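Local coordinates for glycerophosphoryl diester phosphodiesterase (Parabacteroides distasonis, PDB 3MZ2), which probably hydrolyses glycerophosphodiesters, releasing an alcohol and glycerol phosphate, at residues T83-R86 against G90-K93; P211-E216 against R253-Q258; L12-S15 against D19-S22. All coordinates share one frame; numbering follows the deposited sequence.

The three contacts illustrate how bonding changes with place in a barrel enzyme. Interactions 1 and 3 are local, with three residues between their segments, whereas 36 residues separate those of interaction 2. No helix or strand is shared: interaction 1 stays within one loop, interaction 2 joins the chain entering helix 215-226 to helix 245-257, and interaction 3 ties the chain after strand 10-12 to helix 17-23. Interactions 1 and 2 are partly buried; interaction 3 lies at the surface, across the chain's centre from interaction 1. A backbone hydrogen bond closes interaction 1, an aspartate receives a backbone N-H in interaction 3, and interaction 2 rests on apolar side-chain packing alone.

Interaction 1 (T83-R86 against G90-K93); sequences TLER and GTGK. With SO4 (sulfate ion), chain N.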
loop_
_atom_site.group_PDB
_atom_site.type_symbol
_atom_site.label_atom_id
_atom_site.label_comp_id
_atom_site.label_asym_id
_atom_site.label_seq_id
_atom_site.Cartn_x
_atom_site.Cartn_y
_atom_site.Cartn_z
ATOM N N THR A 83 -9.424 1.231 9.624
ATOM C CA THR A 83 -10.491 1.619 10.559
ATOM C C THR A 83 -10.174 1.009 11.924
ATOM O O THR A 83 -9.495 -0.022 12.011
ATOM C CB THR A 83 -11.878 1.168 10.047
ATOM O OG1 THR A 83 -11.964 -0.267 10.027
ATOM C CG2 THR A 83 -12.107 1.685 8.665
ATOM N N LEU A 84 -10.666 1.643 12.977
ATOM C CA LEU A 84 -10.408 1.201 14.365
ATOM C C LEU A 84 -11.177 -0.019 14.875
ATOM O O LEU A 84 -10.717 -0.613 15.820
ATOM C CB LEU A 84 -10.640 2.378 15.326
ATOM C CG LEU A 84 -9.659 3.541 15.207
ATOM C CD1 LEU A 84 -10.220 4.854 15.849
ATOM C CD2 LEU A 84 -8.355 3.092 15.835
ATOM N N GLU A 85 -12.299 -0.419 14.240
ATOM C CA GLU A 85 -13.228 -1.420 14.812
ATOM C C GLU A 85 -12.710 -2.831 15.060
ATOM O O GLU A 85 -13.063 -3.415 16.075
ATOM C CB GLU A 85 -14.530 -1.553 13.997
ATOM C CG GLU A 85 -15.428 -0.335 14.053
ATOM C CD GLU A 85 -15.087 0.723 13.010
ATOM O OE1 GLU A 85 -14.100 0.541 12.258
ATOM O OE2 GLU A 85 -15.809 1.749 12.947
ATOM N N ARG A 86 -11.894 -3.407 14.167
ATOM C CA ARG A 86 -11.459 -4.797 14.356
ATOM C C ARG A 86 -10.589 -5.033 15.603
ATOM O O ARG A 86 -10.816 -5.982 16.347
ATOM C CB ARG A 86 -10.744 -5.337 13.087
ATOM C CG ARG A 86 -10.419 -6.851 13.167
ATOM C CD ARG A 86 -9.710 -7.352 11.899
ATOM N NE ARG A 86 -8.443 -6.656 11.706
ATOM C CZ ARG A 86 -7.256 -7.069 12.152
ATOM N NH1 ARG A 86 -7.102 -8.248 12.765
ATOM N NH2 ARG A 86 -6.198 -6.309 11.936
ATOM N N GLY A 90 -12.725 1.528 19.312
ATOM C CA GLY A 90 -12.978 2.804 18.662
ATOM C C GLY A 90 -13.715 2.632 17.344
ATOM O O GLY A 90 -13.932 1.504 16.897
ATOM N N THR A 91 -14.094 3.762 16.741
ATOM C CA THR A 91 -14.668 3.801 15.396
ATOM C C THR A 91 -14.015 4.936 14.613
ATOM O O THR A 91 -13.522 5.897 15.209
ATOM C CB THR A 91 -16.209 4.002 15.423
ATOM O OG1 THR A 91 -16.500 5.286 15.955
ATOM C CG2 THR A 91 -16.901 2.905 16.245
ATOM N N GLY A 92 -13.998 4.825 13.284
ATOM C CA GLY A 92 -13.370 5.816 12.402
ATOM C C GLY A 92 -11.947 5.405 12.059
ATOM O O GLY A 92 -11.557 4.269 12.335
ATOM N N LYS A 93 -11.200 6.344 11.463
ATOM C CA LYS A 93 -9.809 6.161 11.020
ATOM C C LYS A 93 -8.857 6.543 12.160
ATOM O O LYS A 93 -9.115 7.523 12.872
ATOM C CB LYS A 93 -9.501 7.149 9.860
ATOM C CG LYS A 93 -10.267 6.940 8.562
ATOM C CD LYS A 93 -9.739 7.787 7.399
ATOM C CE LYS A 93 -9.768 9.284 7.697
ATOM N NZ LYS A 93 -9.243 10.103 6.557
HETATM S S SO4 N . -11.618 10.987 4.315
HETATM O O1 SO4 N . -11.525 9.839 5.226
HETATM O O2 SO4 N . -10.512 11.937 4.538
HETATM O O3 SO4 N . -11.573 10.467 2.937
HETATM O O4 SO4 N . -12.913 11.695 4.545
#
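The loop that follows strand 76-78 is closed on itself by Leu84 and Gly92, and it belongs to the region that glycerophosphodiester phosphodiesterases insert between the second strand and second helix of their barrel. Leu84 N donates to Gly92 O over 2.8 Å, with 155° at the hydrogen. The same oxygen, Gly92 O, also receives a CA-H contact from Thr83 CA at 3.4 Å. At the backbone angles of Gly92 (phi 95°) a CB would be jammed against the carbonyl oxygen of Thr91.

Leu84 points its side chain at the returning segment 90-93. Leu84 CB lies 3.7 Å from Gly90 C, and Leu84 CD1 meets Thr91 O at 3.5 Å; Phe79, Val94 and Tyr97 complete the apolar surroundings. The segment 83-86 fits the Leu-x-Arg part of the His-Asp-x-x-Leu-x-Arg pattern common in this family, and Arg86 points away from segment 90-93 and forms salt bridges with Glu47 and Asp81.

Glu85 is partly exposed. A bend at its second torsion (chi2 86°) folds the carboxylate back across Thr91, with Glu85 OE2 3.4 Å from Thr91 CB, a van der Waals approach. Glu85 also packs on Glu85 of the second subunit. At the same dimer interface Thr83 OG1 is hydrogen-bonded to Thr83 OG1 and to Glu85 OE1 of the second subunit. Lys93 extends away from segment 83-86 and, after a bend at its third torsion, delivers NZ to a sulfate. Lys93 NZ sits 2.7 Å from sulfate O1, with a weaker bond to O2, and Arg41 and Lys241 of the second subunit grip the same anion.

Interaction 2 (P211-E216 against R253-Q258); sequences PKITPE and RMIIRQ
Ile213 is the side chain through which segment 211-216 meets segment 253-258. The segment starts just after strand 205-210, where Pro211 O is hydrogen-bonded to Ser238, and passes through Lys212, whose side chain leads away to bind a tetraethylene glycol. At Ile213 the side chain turns to the neighbouring helix. Its CG1 branch lies beside the backbone N (chi1 -69°), and an extended second torsion (chi2 157°) carries CD1 on to the helix. Ile213 CD1 rests 4.0 Å from Ile255 CA, sitting against the base of that residue. The distance from Ile213 CD1 to Ile255 CG1 is 4.1 Å. In the conformer modelled for Gln258, its side chain runs obliquely past that of Ile213, with Gln258 CB 3.8 Å from Ile213 CD1. No hydrogen bond spans the two segments. Next comes Thr214, the N-cap of helix 215-226, whose OG1 takes the N-H of Val217, and Pro215 and Glu216 begin the helix proper. Ile213 and Ile255 both also pack on Ile233 of strand 231-234 and on Val260. Apolar side chains laid over a parallel strand, linking two consecutive strand-helix units, are typical of the outer layer of a TIM barrel.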
loop_
_atom_site.group_PDB
_atom_site.type_symbol
_atom_site.label_atom_id
_atom_site.label_comp_id
_atom_site.label_asym_id
_atom_site.label_seq_id
_atom_site.Cartn_x
_atom_site.Cartn_y
_atom_site.Cartn_z
ATOM N N PRO A 211 3.782 -16.909 1.033
ATOM C CA PRO A 211 2.946 -17.556 2.027
ATOM C C PRO A 211 2.932 -19.059 1.921
ATOM O O PRO A 211 2.297 -19.705 2.750
ATOM C CB PRO A 211 1.564 -16.960 1.745
ATOM C CG PRO A 211 1.564 -16.798 0.280
ATOM C CD PRO A 211 2.961 -16.335 -0.061
ATOM N N LYS A 212 3.650 -19.616 0.954
ATOM C CA LYS A 212 3.595 -21.032 0.690
ATOM C C LYS A 212 4.834 -21.508 -0.041
ATOM O O LYS A 212 5.484 -20.776 -0.777
ATOM C CB LYS A 212 2.349 -21.388 -0.119
ATOM C CG LYS A 212 2.404 -20.825 -1.521
ATOM C CD LYS A 212 1.151 -21.223 -2.327
ATOM C CE LYS A 212 1.118 -20.486 -3.631
ATOM N NZ LYS A 212 -0.165 -20.739 -4.390
ATOM N N ILE A 213 5.123 -22.786 0.128
ATOM C CA ILE A 213 6.215 -23.436 -0.539
ATOM C C ILE A 213 5.734 -24.166 -1.781
ATOM O O ILE A 213 4.715 -24.877 -1.753
ATOM C CB ILE A 213 6.939 -24.396 0.438
ATOM C CG1 ILE A 213 7.671 -23.600 1.512
ATOM C CG2 ILE A 213 7.968 -25.265 -0.257
ATOM C CD1 ILE A 213 7.910 -24.397 2.750
ATOM N N THR A 214 6.465 -23.959 -2.882
ATOM C CA THR A 214 6.224 -24.622 -4.173
ATOM C C THR A 214 7.603 -24.961 -4.708
ATOM O O THR A 214 8.609 -24.394 -4.216
ATOM C CB THR A 214 5.542 -23.671 -5.138
ATOM O OG1 THR A 214 6.435 -22.607 -5.471
ATOM C CG2 THR A 214 4.303 -23.037 -4.495
ATOM N N PRO A 215 7.691 -25.874 -5.694
ATOM C CA PRO A 215 9.001 -26.109 -6.332
ATOM C C PRO A 215 9.672 -24.811 -6.856
ATOM O O PRO A 215 10.923 -24.650 -6.720
ATOM C CB PRO A 215 8.654 -27.091 -7.470
ATOM C CG PRO A 215 7.452 -27.902 -6.840
ATOM C CD PRO A 215 6.655 -26.833 -6.164
ATOM N N GLU A 216 8.901 -23.881 -7.419
ATOM C CA GLU A 216 9.450 -22.599 -7.898
ATOM C C GLU A 216 10.068 -21.796 -6.752
ATOM O O GLU A 216 11.157 -21.201 -6.879
ATOM C CB GLU A 216 8.358 -21.724 -8.541
ATOM C CG GLU A 216 8.867 -20.342 -9.075
ATOM C CD GLU A 216 8.001 -19.143 -8.629
ATOM O OE1 GLU A 216 6.805 -19.104 -9.013
ATOM O OE2 GLU A 216 8.515 -18.241 -7.896
ATOM N N ARG A 253 6.308 -27.368 11.290
ATOM C CA ARG A 253 7.437 -28.297 11.108
ATOM C C ARG A 253 7.764 -28.606 9.657
ATOM O O ARG A 253 8.929 -28.630 9.280
ATOM C CB ARG A 253 7.208 -29.586 11.946
ATOM C CG ARG A 253 7.377 -29.379 13.441
ATOM C CD ARG A 253 7.273 -30.691 14.171
ATOM N NE ARG A 253 5.955 -31.326 14.106
ATOM C CZ ARG A 253 4.959 -31.126 14.982
ATOM N NH1 ARG A 253 5.119 -30.281 16.040
ATOM N NH2 ARG A 253 3.809 -31.778 14.810
HETATM N N MSE A 254 6.747 -28.806 8.823
HETATM C CA MSE A 254 6.965 -29.103 7.403
HETATM C C MSE A 254 7.731 -27.944 6.741
HETATM O O MSE A 254 8.664 -28.163 5.969
HETATM C CB MSE A 254 5.624 -29.367 6.721
HETATM C CG MSE A 254 5.716 -29.565 5.257
HETATM SE SE MSE A 254 4.216 -30.675 4.606
HETATM C CE MSE A 254 2.678 -29.573 5.236
ATOM N N ILE A 255 7.388 -26.701 7.104
ATOM C CA ILE A 255 8.066 -25.542 6.541
ATOM C C ILE A 255 9.554 -25.587 6.862
ATOM O O ILE A 255 10.386 -25.398 5.969
ATOM C CB ILE A 255 7.456 -24.211 6.984
ATOM C CG1 ILE A 255 6.063 -24.073 6.356
ATOM C CG2 ILE A 255 8.377 -23.060 6.576
ATOM C CD1 ILE A 255 5.121 -23.104 7.081
ATOM N N ILE A 256 9.906 -25.888 8.115
ATOM C CA ILE A 256 11.311 -25.969 8.501
ATOM C C ILE A 256 12.008 -27.166 7.765
ATOM O O ILE A 256 13.121 -27.045 7.238
ATOM C CB ILE A 256 11.475 -26.043 10.042
ATOM C CG1 ILE A 256 10.906 -24.769 10.715
ATOM C CG2 ILE A 256 12.934 -26.231 10.444
ATOM C CD1 ILE A 256 11.472 -23.431 10.158
ATOM N N ARG A 257 11.304 -28.282 7.655
ATOM C CA ARG A 257 11.874 -29.470 7.015
ATOM C C ARG A 257 12.177 -29.204 5.525
ATOM O O ARG A 257 13.085 -29.861 4.956
ATOM C CB ARG A 257 10.921 -30.661 7.147
ATOM C CG ARG A 257 10.797 -31.261 8.533
ATOM C CD ARG A 257 9.973 -32.571 8.435
ATOM N NE ARG A 257 9.561 -33.052 9.764
ATOM C CZ ARG A 257 8.311 -33.024 10.266
ATOM N NH1 ARG A 257 7.269 -32.560 9.556
ATOM N NH2 ARG A 257 8.099 -33.479 11.501
ATOM N N GLN A 258 11.428 -28.275 4.919
ATOM C CA GLN A 258 11.613 -27.892 3.512
ATOM C C GLN A 258 12.800 -26.939 3.292
ATOM O O GLN A 258 13.142 -26.598 2.138
ATOM C CB GLN A 258 10.349 -27.240 2.929
ATOM C CG GLN A 258 9.077 -28.101 2.840
ATOM C CD GLN A 258 9.224 -29.313 1.939
ATOM O OE1 GLN A 258 10.329 -29.825 1.739
ATOM N NE2 GLN A 258 8.100 -29.798 1.405
#

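Interaction 3 (L12-S15 against D19-S22); sequences LQIS and DLIS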
loop_
_atom_site.group_PDB
_atom_site.type_symbol
_atom_site.label_atom_id
_atom_site.label_comp_id
_atom_site.label_asym_id
_atom_site.label_seq_id
_atom_site.Cartn_x
_atom_site.Cartn_y
_atom_site.Cartn_z
ATOM N N LEU A 12 17.379 -11.301 21.704
ATOM C CA LEU A 12 18.465 -11.356 20.751
ATOM C C LEU A 12 19.604 -10.409 21.188
ATOM O O LEU A 12 19.357 -9.334 21.755
ATOM C CB LEU A 12 17.967 -10.978 19.368
ATOM C CG LEU A 12 16.749 -11.712 18.810
ATOM C CD1 LEU A 12 16.332 -11.112 17.439
ATOM C CD2 LEU A 12 17.011 -13.226 18.699
ATOM N N GLN A 13 20.827 -10.798 20.900
ATOM C CA GLN A 13 22.021 -10.062 21.308
ATOM C C GLN A 13 22.764 -9.551 20.090
ATOM O O GLN A 13 23.628 -10.234 19.539
ATOM C CB GLN A 13 22.886 -10.953 22.192
ATOM C CG GLN A 13 22.080 -11.389 23.428
ATOM C CD GLN A 13 21.848 -10.230 24.398
ATOM O OE1 GLN A 13 20.806 -9.522 24.369
ATOM N NE2 GLN A 13 22.837 -10.001 25.240
ATOM N N ILE A 14 22.366 -8.355 19.651
ATOM C CA ILE A 14 22.812 -7.745 18.404
ATOM C C ILE A 14 23.226 -6.333 18.771
ATOM O O ILE A 14 22.385 -5.481 19.027
ATOM C CB ILE A 14 21.676 -7.805 17.348
ATOM C CG1 ILE A 14 21.396 -9.275 16.953
ATOM C CG2 ILE A 14 22.042 -6.990 16.116
ATOM C CD1 ILE A 14 20.196 -9.495 16.122
ATOM N N SER A 15 24.528 -6.084 18.850
ATOM C CA SER A 15 25.008 -4.811 19.402
ATOM C C SER A 15 25.178 -3.721 18.358
ATOM O O SER A 15 25.304 -2.564 18.724
ATOM C CB SER A 15 26.373 -4.932 20.099
ATOM O OG SER A 15 26.470 -6.021 20.988
ATOM N N ASP A 19 26.692 -6.989 13.648
ATOM C CA ASP A 19 26.073 -8.141 14.318
ATOM C C ASP A 19 24.748 -8.507 13.633
ATOM O O ASP A 19 24.406 -9.675 13.511
ATOM C CB ASP A 19 25.775 -7.853 15.785
ATOM C CG ASP A 19 26.979 -7.956 16.684
ATOM O OD1 ASP A 19 28.086 -8.401 16.249
ATOM O OD2 ASP A 19 26.769 -7.594 17.872
ATOM N N LEU A 20 24.021 -7.501 13.162
ATOM C CA LEU A 20 22.719 -7.730 12.551
ATOM C C LEU A 20 22.942 -8.419 11.219
ATOM O O LEU A 20 22.249 -9.360 10.903
ATOM C CB LEU A 20 21.916 -6.420 12.400
ATOM C CG LEU A 20 20.522 -6.543 11.762
ATOM C CD1 LEU A 20 19.576 -7.428 12.528
ATOM C CD2 LEU A 20 19.942 -5.105 11.574
ATOM N N ILE A 21 23.913 -7.955 10.444
ATOM C CA ILE A 21 24.240 -8.600 9.149
ATOM C C ILE A 21 24.667 -10.043 9.397
ATOM O O ILE A 21 24.195 -10.970 8.759
ATOM C CB ILE A 21 25.354 -7.801 8.408
ATOM C CG1 ILE A 21 24.810 -6.478 7.896
ATOM C CG2 ILE A 21 26.029 -8.623 7.265
ATOM C CD1 ILE A 21 25.902 -5.468 7.517
ATOM N N SER A 22 25.513 -10.243 10.409
ATOM C CA SER A 22 25.940 -11.592 10.738
ATOM C C SER A 22 24.783 -12.503 11.103
ATOM O O SER A 22 24.705 -13.665 10.634
ATOM C CB SER A 22 26.903 -11.558 11.913
ATOM O OG SER A 22 27.509 -12.822 12.087
#
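Two first torsions bring Ile14 and Asp19 into contact. In Ile14 the CG1 branch stands beside the backbone N (chi1 -67°), leaving CG2 turned to the first turn of helix 17-23. In Asp19 the carboxylate carbon likewise swings to the N side (chi1 -79°), carrying the carboxylate back over the chain that precedes the helix.

There OD2 accepts the backbone N-H of Ser15, with Ser15 N 2.9 Å from Asp19 OD2 and 162° at the hydrogen. The oxygen employs its anti lone pair, the one facing away from OD1, so the N-H arrives from the outer side of the carboxylate. One carboxylate oxygen thereby ties the chain ahead of the helix to its first turn. Asn16 adds a bond in the opposite sense, its OD1 accepting the backbone N-H of Asp19.

Next to this polar tie, Ile14 CG2 lies against the helix backbone, 3.6 Å from Leu20 N. Ile14 CG2 also packs on Leu20 CB at 3.8 Å and, equally close, on Asp19 CB. At their ends, Ile14 CD1 lies 4.2 Å from Leu20 CD1. Both residues also touch Ile134, with Phe23 against Ile14 and Met181 against Leu20.

Reciprocal side-chain-to-backbone bonding around a helix start, with apolar residues clasped alongside, resembles a capping box joined to a hydrophobic staple. Here the Asn16 OD1 to Asp19 N bond corresponds to one half of the box, while the aspartate bond and the staple-like pair each reach one residue further back than in the classical motif.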